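Local coordinates for protein trans-4-hydroxy-L-proline dehydratase (Clostridioides difficile 70-100-2010, PDB 6VXC) that catalyses the dehydration of trans-4-hydroxy-L-proline to (S)-1-pyrroline-5-carboxylate by glycyl radical chemistry, a step in the anaerobic breakdown of hydroxyproline, at residues A[530-535]-A[650-655]. Numbering follows the deposited sequence.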
loop_
_atom_site.group_PDB
_atom_site.type_symbol
_atom_site.label_atom_id
_atom_site.label_comp_id
_atom_site.label_asym_id
_atom_site.label_seq_id
_atom_site.Cartn_x
_atom_site.Cartn_y
_atom_site.Cartn_z
ATOM N N VAL A 530 18.440 12.341 -0.061
ATOM C CA VAL A 530 19.393 11.599 0.761
ATOM C C VAL A 530 18.949 10.149 0.913
ATOM O O VAL A 530 19.758 9.219 0.803
ATOM C CB VAL A 530 19.567 12.281 2.132
ATOM C CG1 VAL A 530 20.350 11.383 3.087
ATOM C CG2 VAL A 530 20.277 13.637 1.972
ATOM N N ILE A 531 17.666 9.938 1.223
ATOM C CA ILE A 531 17.158 8.587 1.465
ATOM C C ILE A 531 17.202 7.750 0.196
ATOM O O ILE A 531 17.503 6.550 0.238
ATOM C CB ILE A 531 15.741 8.654 2.073
ATOM C CG1 ILE A 531 15.834 9.207 3.495
ATOM C CG2 ILE A 531 15.047 7.288 2.056
ATOM C CD1 ILE A 531 14.527 9.664 4.047
ATOM N N GLU A 532 16.904 8.362 -0.949
ATOM C CA GLU A 532 16.980 7.640 -2.206
ATOM C C GLU A 532 18.396 7.119 -2.455
ATOM O O GLU A 532 18.576 5.980 -2.901
ATOM C CB GLU A 532 16.533 8.546 -3.351
ATOM C CG GLU A 532 16.328 7.810 -4.650
ATOM C CD GLU A 532 15.798 8.674 -5.776
ATOM O OE1 GLU A 532 15.412 9.845 -5.530
ATOM O OE2 GLU A 532 15.774 8.155 -6.911
ATOM N N ASN A 533 19.414 7.934 -2.158
ATOM C CA ASN A 533 20.799 7.479 -2.278
ATOM C C ASN A 533 21.090 6.311 -1.354
ATOM O O ASN A 533 21.715 5.328 -1.752
ATOM C CB ASN A 533 21.752 8.626 -1.970
ATOM C CG ASN A 533 21.949 9.519 -3.137
ATOM O OD1 ASN A 533 22.760 9.225 -4.001
ATOM N ND2 ASN A 533 21.221 10.619 -3.181
ATOM N N ILE A 534 20.666 6.425 -0.099
ATOM C CA ILE A 534 20.945 5.392 0.889
ATOM C C ILE A 534 20.328 4.064 0.465
ATOM O O ILE A 534 20.985 3.020 0.504
ATOM C CB ILE A 534 20.446 5.842 2.276
ATOM C CG1 ILE A 534 21.328 6.973 2.818
ATOM C CG2 ILE A 534 20.364 4.668 3.230
ATOM C CD1 ILE A 534 20.823 7.604 4.126
ATOM N N CYS A 535 19.071 4.088 0.009
ATOM C CA CYS A 535 18.429 2.845 -0.418
ATOM C C CYS A 535 19.117 2.245 -1.637
ATOM O O CYS A 535 19.319 1.033 -1.701
ATOM C CB CYS A 535 16.946 3.082 -0.706
ATOM S SG CYS A 535 16.030 3.524 0.794
ATOM N N ARG A 650 9.588 17.729 -10.011
ATOM C CA ARG A 650 10.884 17.772 -9.366
ATOM C C ARG A 650 11.640 16.487 -9.697
ATOM O O ARG A 650 11.047 15.409 -9.683
ATOM C CB ARG A 650 10.744 17.900 -7.852
ATOM C CG ARG A 650 10.111 19.169 -7.359
ATOM C CD ARG A 650 9.963 19.054 -5.870
ATOM N NE ARG A 650 9.418 20.267 -5.275
ATOM C CZ ARG A 650 10.090 21.091 -4.475
ATOM N NH1 ARG A 650 11.356 20.844 -4.169
ATOM N NH2 ARG A 650 9.484 22.154 -3.972
ATOM N N PRO A 651 12.943 16.562 -9.966
ATOM C CA PRO A 651 13.697 15.353 -10.332
ATOM C C PRO A 651 13.938 14.439 -9.140
ATOM O O PRO A 651 14.068 14.886 -8.005
ATOM C CB PRO A 651 15.028 15.904 -10.866
ATOM C CG PRO A 651 15.120 17.327 -10.355
ATOM C CD PRO A 651 13.808 17.730 -9.739
ATOM N N THR A 652 13.989 13.142 -9.414
ATOM C CA THR A 652 14.483 12.160 -8.461
ATOM C C THR A 652 15.958 11.876 -8.741
ATOM O O THR A 652 16.463 12.155 -9.826
ATOM C CB THR A 652 13.692 10.851 -8.544
ATOM O OG1 THR A 652 13.989 10.208 -9.790
ATOM C CG2 THR A 652 12.158 11.107 -8.402
ATOM N N VAL A 653 16.632 11.280 -7.755
ATOM C CA VAL A 653 18.073 11.053 -7.880
ATOM C C VAL A 653 18.362 10.107 -9.031
ATOM O O VAL A 653 19.289 10.326 -9.812
ATOM C CB VAL A 653 18.664 10.519 -6.565
ATOM C CG1 VAL A 653 20.130 10.126 -6.754
ATOM C CG2 VAL A 653 18.545 11.563 -5.474
ATOM N N CYS A 654 17.523 9.086 -9.202
ATOM C CA CYS A 654 17.799 8.013 -10.145
ATOM C C CYS A 654 17.098 8.188 -11.485
ATOM O O CYS A 654 16.842 7.198 -12.174
ATOM C CB CYS A 654 17.460 6.669 -9.508
ATOM S SG CYS A 654 18.580 6.373 -8.077
ATOM N N GLY A 655 16.781 9.423 -11.863
ATOM C CA GLY A 655 16.386 9.738 -13.219
ATOM C C GLY A 655 14.900 9.804 -13.521
ATOM O O GLY A 655 14.536 9.859 -14.701
HETATM O O HOH W 1 13.727 7.620 -8.831
#
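With CG anti to the backbone N (chi1 -169°) and the chain extended beyond it, E532 reaches straight off its helix and lays its carboxylate against the backbone of V653 and C654. V653 N hydrogen-bonds E532 OE1 at 2.9 Å, and C654 N, more bent, E532 OE2 at 3.0 Å. Both donors come from above the carboxylate plane, 44° and 50° out of it, so the turn sits over the group. The two amides belong to the middle residues of a type I turn, T652 to G655, and this two-pronged grip ties the turn to the helix. A water oxygen 2.9 Å from E532 OE2 donates to it and also hydrogen-bonds T652 OG1, which also hydrogen-bonds G656 N. The V653 side chain slides past that of E532 in the opposite direction and crosses that of N533 at about a right angle; V653 CG2 lies 3.6 Å from N533 ND2, an amide nitrogen already bonded to A529 O. The contact lies away from the radical site: it fixes the loop between helix 630-647 and strand 657-661 onto helix 506-538, with R650 salt-bridged to D522 of that helix and T652 packed on Y658 of the strand.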